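PDB 3BO5: histone-lysine N-methyltransferase SETMAR from Homo sapiens, which dimethylates a lysine of histone H3 through the methyltransferase domain described here, and as a fusion with a mariner transposase takes part in DNA double-strand break repair. Local coordinates for residues P42-G47 with G157-F162; L124-Q129 with T142-P147; G149-E154 with A232-K237. The protein carries 2 engineered substitutions. All coordinates share one frame; numbering follows the deposited sequence.

Interaction 1 of 3, residues P42-G47 with G157-F162; sequences PDHVVG and GEVLGF
His44 and Val45 lie against Gly157, Glu158 and Val159 at the tight end of this contact, where two chain pieces run side by side in the same direction. Val45 N gives a hydrogen bond to Gly157 O at 3.0 Å, meeting it from above the carbonyl plane, and Val45 O takes one from Val159 N at 2.8 Å, almost in line with its C=O. One residue thus straddles Glu158 with both its backbone groups, the usual parallel pattern. With CG anti to the carbonyl carbon (chi1 -69°), the His44 ring lies alongside Gly157 and Val159. Val159 CG2 sits over one face, 4.1 Å from the ring centroid in a CH-pi contact, while Gly157 N reaches the ring edge in a weak bond to ND1. NE2 bonds to Pro229 O, so histidine suits this buried place, with nitrogens at its edge and a face that takes a methyl group. Glycine fits position 47 because a CB there would run into Glu158, Val159 and Leu160; Leu160 CD2 already comes within 4.0 Å of Gly47 CA.

The outward part is looser. Val46 points to the sheet face shared with Val159 but is exposed and barely touches the partner strand. On the opposite face, that of Val45 and Glu158, Val45 CG2 packs on Glu158 CG at 3.8 Å, and a water joins Val46 O to Glu158 OE2, 2.6 Å from the latter. Glu158 OE1 forms a salt bridge with Arg168 of helix 162-169. Two residues of pre-SET sequence are thereby added as a short parallel edge strand to strand 151-160 of the SET domain.

Interaction 2 of 3, residues L124-Q129 with T142-P147; sequences LQFHFQ and TLEFIP
The Phe126 ring takes Ile146 CG1 squarely over the centre of one face, 3.8 Å from the centroid, in a CH-pi contact; Gln125 CB lies over the opposite face, toward the rim. Glu144 CD comes up at the ring's edge, its carboxylate turned 82° from the ring plane. Phe128 is met from the side instead: Thr142 CA and Ile146 CD1 stand at its edge, the latter 3.8 Å from CE1, while Phe126 O lies over one face. A branched isoleucine suits this place because CG1 lies over the Phe126 ring and CG2 touches its CE2, while CD1 reaches Phe128.

The His127 ring is held by its edge. Glu144 OE1 lies in the ring plane and accepts from His127 ND1 at 2.7 Å, and the same oxygen takes His127 N on its anti side, also at 2.7 Å. Glu144 CG stands between its own backbone N and carbonyl carbon (chi1 53°), and from there the extended chain carries the carboxylate to both donors. An alanine here would take away the acceptor shared by the two nitrogens, and would probably leave the imidazole free to turn and His127 N without its mate.

Leu143 N bonds to His127 O at 2.8 Å, beside the non-hydrogen-bonded antiparallel pair of Phe128 and Thr142. Leu143 CD2 packs on Gln129, whose OE1 bonds to Arg141. This is the open end of a beta hairpin, strands 128-132 and 138-142, in the SET domain.

Interaction 3 of 3, residues G149-E154 with A232-K237; sequences GRFVCE and ALFAAK
Phe151 and Phe234 turn their rings together by different first torsions: CG of Phe151 stands opposite its backbone N (chi1 171°), CG of Phe234 opposite its carbonyl carbon (chi1 -65°). The rings meet edge-to-face on one side of the sheet, the edge of Phe151 addressing the face of Phe234, with centroids 5.7 Å apart and planes at 66°. Phe151 CE1 goes on to touch Ala232 CB at 3.9 Å, where a methyl group leaves the ring room.

The backbones are antiparallel but not regular. Leu233 O accepts from Val152 N at 2.8 Å and more weakly from Cys153 N at 3.3 Å, so two residues face one: a classic beta bulge. Leu233 N then returns a bond to Cys153 O. Before the bulge, Ala235 N bonds to Arg150 O, and Gly149 N to Ala235 O at 2.7 Å. Gly149 has a positive phi, where a side chain would jam against the preceding carbonyl.

On the other face Leu233 packs on Met219 and on Tyr247 of strand 244-247. Val152 touches Leu217 and Leu245. Backbone bonds of Ala232 with Ile220 and Phe234 with Leu218 place strand 230-235 between strands 151-160 and 217-223.

How the interactions relate
Interactions 1 and 3 share strand 151-160: 149-154 pairs with strand 230-235 near its start, and 157-162 takes on strand 45-46 near its end, the two centres about 21 Å apart in one sheet. Interaction 2 lies about 10 Å from interaction 3, centre to centre, and packs on it directly through Phe126 against Arg150 and Phe128 against Val152. Its centre is about 25 Å from that of interaction 1, on the opposite side of the chain's centre. Along the chain interaction 2 is nested within the loop closed by interaction 1 and precedes interaction 3, whose segments alternate with those of interaction 1. Strand 151-160 of the SET domain, interrupted on the way, thus carries both pre-SET strand 45-46 and core strand 230-235.

Interaction 1 of 3, residues P42-G47 with G157-F162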
loop_
_atom_site.group_PDB
_atom_site.type_symbol
_atom_site.label_atom_id
_atom_site.label_comp_id
_atom_site.label_asym_id
_atom_site.label_seq_id
_atom_site.Cartn_x
_atom_site.Cartn_y
_atom_site.Cartn_z
ATOM N N PRO A 42 11.860 0.602 1.716
ATOM C CA PRO A 42 11.008 -0.116 0.790
ATOM C C PRO A 42 10.065 -1.047 1.478
ATOM O O PRO A 42 9.132 -1.636 0.821
ATOM C CB PRO A 42 12.038 -0.893 -0.076
ATOM C CG PRO A 42 13.163 -1.200 0.928
ATOM C CD PRO A 42 13.218 0.032 1.841
ATOM N N ASP A 43 10.244 -1.257 2.809
ATOM C CA ASP A 43 9.483 -2.269 3.477
ATOM C C ASP A 43 9.046 -1.778 4.849
ATOM O O ASP A 43 9.651 -0.873 5.388
ATOM C CB ASP A 43 10.279 -3.546 3.722
ATOM C CG ASP A 43 10.395 -4.360 2.459
ATOM O OD1 ASP A 43 9.388 -4.960 2.072
ATOM O OD2 ASP A 43 11.526 -4.392 1.937
ATOM N N HIS A 44 8.035 -2.399 5.408
ATOM C CA HIS A 44 7.636 -2.044 6.806
ATOM C C HIS A 44 8.867 -2.202 7.735
ATOM O O HIS A 44 9.767 -3.077 7.550
ATOM C CB HIS A 44 6.640 -3.001 7.391
ATOM C CG HIS A 44 5.264 -2.973 6.801
ATOM N ND1 HIS A 44 4.648 -1.817 6.348
ATOM C CD2 HIS A 44 4.361 -3.983 6.662
ATOM C CE1 HIS A 44 3.417 -2.131 5.961
ATOM N NE2 HIS A 44 3.227 -3.429 6.130
ATOM N N VAL A 45 8.881 -1.360 8.774
ATOM C CA VAL A 45 9.896 -1.455 9.812
ATOM C C VAL A 45 9.154 -1.466 11.143
ATOM O O VAL A 45 7.987 -1.092 11.233
ATOM C CB VAL A 45 10.853 -0.267 9.785
ATOM C CG1 VAL A 45 11.577 -0.170 8.408
ATOM C CG2 VAL A 45 10.110 1.062 10.086
ATOM N N VAL A 46 9.864 -1.960 12.168
ATOM C CA VAL A 46 9.298 -1.936 13.524
ATOM C C VAL A 46 9.158 -0.516 13.983
ATOM O O VAL A 46 10.092 0.325 13.808
ATOM C CB VAL A 46 10.267 -2.579 14.548
ATOM C CG1 VAL A 46 9.840 -2.214 16.011
ATOM C CG2 VAL A 46 10.291 -4.030 14.354
ATOM N N GLY A 47 7.999 -0.239 14.623
ATOM C CA GLY A 47 7.810 1.090 15.193
ATOM C C GLY A 47 7.400 0.881 16.644
ATOM O O GLY A 47 7.149 -0.280 17.075
ATOM N N GLY A 157 5.713 1.440 6.076
ATOM C CA GLY A 157 6.350 2.394 6.991
ATOM C C GLY A 157 6.442 1.771 8.338
ATOM O O GLY A 157 6.642 0.575 8.448
ATOM N N GLU A 158 6.505 2.610 9.379
ATOM C CA GLU A 158 6.606 2.013 10.707
ATOM C C GLU A 158 5.314 1.320 11.067
ATOM O O GLU A 158 4.216 1.888 10.873
ATOM C CB GLU A 158 6.765 3.133 11.745
ATOM C CG GLU A 158 8.077 3.860 11.669
ATOM C CD GLU A 158 8.167 4.926 12.719
ATOM O OE1 GLU A 158 7.844 6.071 12.431
ATOM O OE2 GLU A 158 8.486 4.535 13.854
ATOM N N VAL A 159 5.455 0.141 11.635
ATOM C CA VAL A 159 4.290 -0.618 12.140
ATOM C C VAL A 159 4.161 -0.261 13.611
ATOM O O VAL A 159 5.128 -0.405 14.369
ATOM C CB VAL A 159 4.525 -2.112 11.971
ATOM C CG1 VAL A 159 3.404 -2.936 12.562
ATOM C CG2 VAL A 159 4.595 -2.388 10.429
ATOM N N LEU A 160 3.012 0.273 14.001
ATOM C CA LEU A 160 2.875 0.930 15.322
ATOM C C LEU A 160 1.855 0.169 16.125
ATOM O O LEU A 160 0.946 -0.494 15.640
ATOM C CB LEU A 160 2.310 2.328 15.148
ATOM C CG LEU A 160 3.118 3.317 14.355
ATOM C CD1 LEU A 160 2.456 4.717 14.321
ATOM C CD2 LEU A 160 4.522 3.397 14.894
ATOM N N GLY A 161 1.974 0.309 17.439
ATOM C CA GLY A 161 0.859 -0.095 18.256
ATOM C C GLY A 161 -0.210 0.989 18.408
ATOM O O GLY A 161 0.013 2.186 18.139
ATOM N N PHE A 162 -1.369 0.539 18.924
ATOM C CA PHE A 162 -2.525 1.395 19.026
ATOM C C PHE A 162 -2.248 2.678 19.854
ATOM O O PHE A 162 -2.621 3.773 19.454
ATOM C CB PHE A 162 -3.671 0.575 19.638
ATOM C CG PHE A 162 -4.991 1.261 19.651
ATOM C CD1 PHE A 162 -6.043 0.682 18.964
ATOM C CD2 PHE A 162 -5.250 2.374 20.451
ATOM C CE1 PHE A 162 -7.310 1.302 19.004
ATOM C CE2 PHE A 162 -6.510 2.993 20.469
ATOM C CZ PHE A 162 -7.519 2.478 19.752
HETATM O O HOH W 1 10.711 3.334 14.403
#

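Interaction 2 of 3, residues L124-Q129 with T142-P147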
loop_
_atom_site.group_PDB
_atom_site.type_symbol
_atom_site.label_atom_id
_atom_site.label_comp_id
_atom_site.label_asym_id
_atom_site.label_seq_id
_atom_site.Cartn_x
_atom_site.Cartn_y
_atom_site.Cartn_z
ATOM N N LEU A 124 8.624 -2.989 -7.118
ATOM C CA LEU A 124 8.065 -2.048 -8.128
ATOM C C LEU A 124 8.387 -2.533 -9.501
ATOM O O LEU A 124 9.514 -2.990 -9.753
ATOM C CB LEU A 124 8.658 -0.625 -7.984
ATOM C CG LEU A 124 8.450 -0.006 -6.616
ATOM C CD1 LEU A 124 8.733 1.466 -6.754
ATOM C CD2 LEU A 124 7.015 -0.198 -6.055
ATOM N N GLN A 125 7.429 -2.358 -10.402
ATOM C CA GLN A 125 7.625 -2.805 -11.812
ATOM C C GLN A 125 7.388 -1.703 -12.806
ATOM O O GLN A 125 7.463 -1.945 -14.044
ATOM C CB GLN A 125 6.713 -3.968 -12.116
ATOM C CG GLN A 125 6.928 -5.151 -11.137
ATOM C CD GLN A 125 8.289 -5.766 -11.292
ATOM O OE1 GLN A 125 8.769 -5.863 -12.420
ATOM N NE2 GLN A 125 8.822 -6.362 -10.231
ATOM N N PHE A 126 7.067 -0.517 -12.296
ATOM C CA PHE A 126 6.834 0.667 -13.161
ATOM C C PHE A 126 7.619 1.845 -12.657
ATOM O O PHE A 126 7.988 1.881 -11.493
ATOM C CB PHE A 126 5.347 1.011 -13.179
ATOM C CG PHE A 126 4.473 -0.137 -13.633
ATOM C CD1 PHE A 126 4.383 -0.404 -15.024
ATOM C CD2 PHE A 126 3.812 -0.954 -12.718
ATOM C CE1 PHE A 126 3.605 -1.496 -15.475
ATOM C CE2 PHE A 126 3.035 -2.001 -13.101
ATOM C CZ PHE A 126 2.932 -2.317 -14.499
ATOM N N HIS A 127 7.828 2.826 -13.547
ATOM C CA HIS A 127 8.495 4.049 -13.186
ATOM C C HIS A 127 7.442 5.058 -12.733
ATOM O O HIS A 127 6.596 5.472 -13.546
ATOM C CB HIS A 127 9.242 4.566 -14.416
ATOM C CG HIS A 127 10.402 3.711 -14.787
ATOM N ND1 HIS A 127 10.268 2.573 -15.547
ATOM C CD2 HIS A 127 11.718 3.826 -14.485
ATOM C CE1 HIS A 127 11.462 2.019 -15.708
ATOM N NE2 HIS A 127 12.352 2.746 -15.070
ATOM N N PHE A 128 7.575 5.451 -11.481
ATOM C CA PHE A 128 6.701 6.450 -10.910
ATOM C C PHE A 128 7.396 7.741 -10.743
ATOM O O PHE A 128 8.614 7.809 -10.913
ATOM C CB PHE A 128 6.252 5.973 -9.529
ATOM C CG PHE A 128 5.604 4.622 -9.587
ATOM C CD1 PHE A 128 4.463 4.401 -10.323
ATOM C CD2 PHE A 128 6.105 3.568 -8.816
ATOM C CE1 PHE A 128 3.852 3.138 -10.407
ATOM C CE2 PHE A 128 5.488 2.296 -8.891
ATOM C CZ PHE A 128 4.368 2.078 -9.690
ATOM N N GLN A 129 6.643 8.788 -10.399
ATOM C CA GLN A 129 7.218 10.123 -10.213
ATOM C C GLN A 129 6.424 10.814 -9.134
ATOM O O GLN A 129 5.168 10.780 -9.182
ATOM C CB GLN A 129 7.144 10.879 -11.539
ATOM C CG GLN A 129 7.800 12.200 -11.547
ATOM C CD GLN A 129 7.420 13.002 -12.777
ATOM O OE1 GLN A 129 6.320 13.514 -12.877
ATOM N NE2 GLN A 129 8.319 13.049 -13.761
ATOM N N THR A 142 2.126 7.635 -12.324
ATOM C CA THR A 142 2.901 6.715 -13.127
ATOM C C THR A 142 3.422 7.444 -14.378
ATOM O O THR A 142 2.735 8.298 -14.969
ATOM C CB THR A 142 2.083 5.495 -13.485
ATOM O OG1 THR A 142 2.914 4.624 -14.252
ATOM C CG2 THR A 142 0.825 5.811 -14.303
ATOM N N LEU A 143 4.619 7.077 -14.801
ATOM C CA LEU A 143 5.113 7.614 -16.069
ATOM C C LEU A 143 4.900 6.621 -17.164
ATOM O O LEU A 143 5.324 6.887 -18.322
ATOM C CB LEU A 143 6.617 7.915 -15.986
ATOM C CG LEU A 143 6.995 8.945 -14.963
ATOM C CD1 LEU A 143 8.533 9.131 -14.829
ATOM C CD2 LEU A 143 6.277 10.234 -15.218
ATOM N N GLU A 144 4.254 5.526 -16.861
ATOM C CA GLU A 144 3.940 4.552 -17.899
ATOM C C GLU A 144 2.638 3.832 -17.728
ATOM O O GLU A 144 2.017 3.865 -16.666
ATOM C CB GLU A 144 5.057 3.565 -18.009
ATOM C CG GLU A 144 5.449 2.915 -16.770
ATOM C CD GLU A 144 6.686 2.009 -16.968
ATOM O OE1 GLU A 144 7.643 2.110 -16.186
ATOM O OE2 GLU A 144 6.739 1.269 -17.992
ATOM N N PHE A 145 2.172 3.188 -18.800
ATOM C CA PHE A 145 0.915 2.525 -18.748
ATOM C C PHE A 145 0.948 1.402 -17.708
ATOM O O PHE A 145 1.866 0.607 -17.710
ATOM C CB PHE A 145 0.615 1.892 -20.106
ATOM C CG PHE A 145 -0.764 1.390 -20.223
ATOM C CD1 PHE A 145 -1.822 2.263 -20.499
ATOM C CD2 PHE A 145 -1.024 0.049 -20.124
ATOM C CE1 PHE A 145 -3.123 1.774 -20.601
ATOM C CE2 PHE A 145 -2.334 -0.447 -20.271
ATOM C CZ PHE A 145 -3.377 0.419 -20.487
ATOM N N ILE A 146 -0.088 1.307 -16.874
ATOM C CA ILE A 146 -0.223 0.175 -15.973
ATOM C C ILE A 146 -1.531 -0.582 -16.265
ATOM O O ILE A 146 -2.603 -0.072 -16.061
ATOM C CB ILE A 146 -0.251 0.680 -14.519
ATOM C CG1 ILE A 146 1.041 1.425 -14.193
ATOM C CG2 ILE A 146 -0.407 -0.594 -13.544
ATOM C CD1 ILE A 146 1.046 2.083 -12.788
ATOM N N PRO A 147 -1.426 -1.825 -16.709
ATOM C CA PRO A 147 -2.613 -2.655 -16.924
ATOM C C PRO A 147 -3.388 -2.887 -15.665
ATOM O O PRO A 147 -2.811 -3.098 -14.596
ATOM C CB PRO A 147 -2.021 -3.996 -17.428
ATOM C CG PRO A 147 -0.701 -3.584 -18.077
ATOM C CD PRO A 147 -0.180 -2.518 -17.078
HETATM O O HOH W 2 8.312 -0.801 -16.294
#

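Interaction 3 of 3, residues G149-E154 with A232-K237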
loop_
_atom_site.group_PDB
_atom_site.type_symbol
_atom_site.label_atom_id
_atom_site.label_comp_id
_atom_site.label_asym_id
_atom_site.label_seq_id
_atom_site.Cartn_x
_atom_site.Cartn_y
_atom_site.Cartn_z
ATOM N N GLY A 149 -5.126 -4.469 -12.710
ATOM C CA GLY A 149 -4.793 -5.614 -11.917
ATOM C C GLY A 149 -3.352 -5.707 -11.507
ATOM O O GLY A 149 -3.029 -6.463 -10.602
ATOM N N ARG A 150 -2.479 -4.961 -12.146
ATOM C CA ARG A 150 -1.053 -5.046 -11.866
ATOM C C ARG A 150 -0.701 -4.416 -10.512
ATOM O O ARG A 150 -1.331 -3.433 -10.065
ATOM C CB ARG A 150 -0.254 -4.363 -12.970
ATOM C CG ARG A 150 -0.197 -5.279 -14.223
ATOM C CD ARG A 150 0.653 -6.575 -14.056
ATOM N NE ARG A 150 2.049 -6.259 -13.805
ATOM C CZ ARG A 150 2.929 -5.780 -14.687
ATOM N NH1 ARG A 150 2.578 -5.721 -15.968
ATOM N NH2 ARG A 150 4.157 -5.415 -14.300
ATOM N N PHE A 151 0.276 -5.021 -9.817
ATOM C CA PHE A 151 0.733 -4.468 -8.546
ATOM C C PHE A 151 1.430 -3.176 -8.826
ATOM O O PHE A 151 2.312 -3.086 -9.689
ATOM C CB PHE A 151 1.751 -5.464 -7.910
ATOM C CG PHE A 151 2.450 -4.897 -6.702
ATOM C CD1 PHE A 151 1.680 -4.622 -5.543
ATOM C CD2 PHE A 151 3.817 -4.638 -6.730
ATOM C CE1 PHE A 151 2.341 -4.051 -4.351
ATOM C CE2 PHE A 151 4.448 -4.060 -5.601
ATOM C CZ PHE A 151 3.711 -3.797 -4.407
ATOM N N VAL A 152 1.093 -2.195 -8.019
ATOM C CA VAL A 152 1.640 -0.865 -8.188
ATOM C C VAL A 152 2.697 -0.549 -7.113
ATOM O O VAL A 152 3.868 -0.390 -7.397
ATOM C CB VAL A 152 0.515 0.164 -8.200
ATOM C CG1 VAL A 152 1.060 1.592 -8.224
ATOM C CG2 VAL A 152 -0.267 -0.047 -9.536
ATOM N N CYS A 153 2.252 -0.539 -5.857
ATOM C CA CYS A 153 3.233 -0.340 -4.785
ATOM C C CYS A 153 2.604 -0.714 -3.452
ATOM O O CYS A 153 1.397 -0.833 -3.351
ATOM C CB CYS A 153 3.777 1.107 -4.742
ATOM S SG CYS A 153 2.502 2.314 -4.318
ATOM N N GLU A 154 3.463 -0.927 -2.452
ATOM C CA GLU A 154 2.933 -1.014 -1.057
ATOM C C GLU A 154 2.733 0.347 -0.456
ATOM O O GLU A 154 3.222 1.352 -0.912
ATOM C CB GLU A 154 3.935 -1.734 -0.118
ATOM C CG GLU A 154 4.083 -3.147 -0.432
ATOM C CD GLU A 154 5.082 -3.816 0.532
ATOM O OE1 GLU A 154 5.857 -4.639 0.037
ATOM O OE2 GLU A 154 5.098 -3.501 1.780
ATOM N N ALA A 232 -0.945 -3.735 -0.052
ATOM C CA ALA A 232 -0.503 -3.773 -1.469
ATOM C C ALA A 232 -1.510 -3.064 -2.334
ATOM O O ALA A 232 -2.681 -3.437 -2.290
ATOM C CB ALA A 232 -0.379 -5.238 -1.876
ATOM N N LEU A 233 -1.077 -2.095 -3.146
ATOM C CA LEU A 233 -2.044 -1.321 -3.993
ATOM C C LEU A 233 -1.875 -1.899 -5.391
ATOM O O LEU A 233 -0.751 -2.020 -5.908
ATOM C CB LEU A 233 -1.686 0.167 -4.073
ATOM C CG LEU A 233 -2.033 0.702 -2.674
ATOM C CD1 LEU A 233 -0.939 1.321 -1.865
ATOM C CD2 LEU A 233 -3.401 1.299 -2.592
ATOM N N PHE A 234 -3.039 -2.322 -5.921
ATOM C CA PHE A 234 -3.113 -2.837 -7.317
ATOM C C PHE A 234 -3.925 -1.913 -8.163
ATOM O O PHE A 234 -4.841 -1.243 -7.676
ATOM C CB PHE A 234 -3.780 -4.238 -7.330
ATOM C CG PHE A 234 -2.980 -5.315 -6.627
ATOM C CD1 PHE A 234 -2.143 -6.142 -7.339
ATOM C CD2 PHE A 234 -3.150 -5.499 -5.257
ATOM C CE1 PHE A 234 -1.428 -7.148 -6.677
ATOM C CE2 PHE A 234 -2.387 -6.456 -4.574
ATOM C CZ PHE A 234 -1.561 -7.272 -5.253
ATOM N N ALA A 235 -3.595 -1.861 -9.460
ATOM C CA ALA A 235 -4.408 -1.012 -10.336
ATOM C C ALA A 235 -5.814 -1.573 -10.455
ATOM O O ALA A 235 -5.973 -2.752 -10.801
ATOM C CB ALA A 235 -3.739 -0.954 -11.735
ATOM N N ALA A 236 -6.819 -0.714 -10.202
ATOM C CA ALA A 236 -8.223 -1.134 -10.241
ATOM C C ALA A 236 -8.782 -1.048 -11.693
ATOM O O ALA A 236 -9.902 -1.539 -12.013
ATOM C CB ALA A 236 -9.035 -0.274 -9.339
ATOM N N LYS A 237 -8.027 -0.363 -12.517
ATOM C CA LYS A 237 -8.385 -0.091 -13.930
ATOM C C LYS A 237 -7.092 0.145 -14.699
ATOM O O LYS A 237 -6.042 0.299 -14.083
ATOM C CB LYS A 237 -9.339 1.108 -14.052
ATOM C CG LYS A 237 -8.862 2.362 -13.362
ATOM C CD LYS A 237 -10.071 3.311 -13.056
ATOM C CE LYS A 237 -10.727 3.106 -11.666
ATOM N NZ LYS A 237 -11.988 3.980 -11.618
#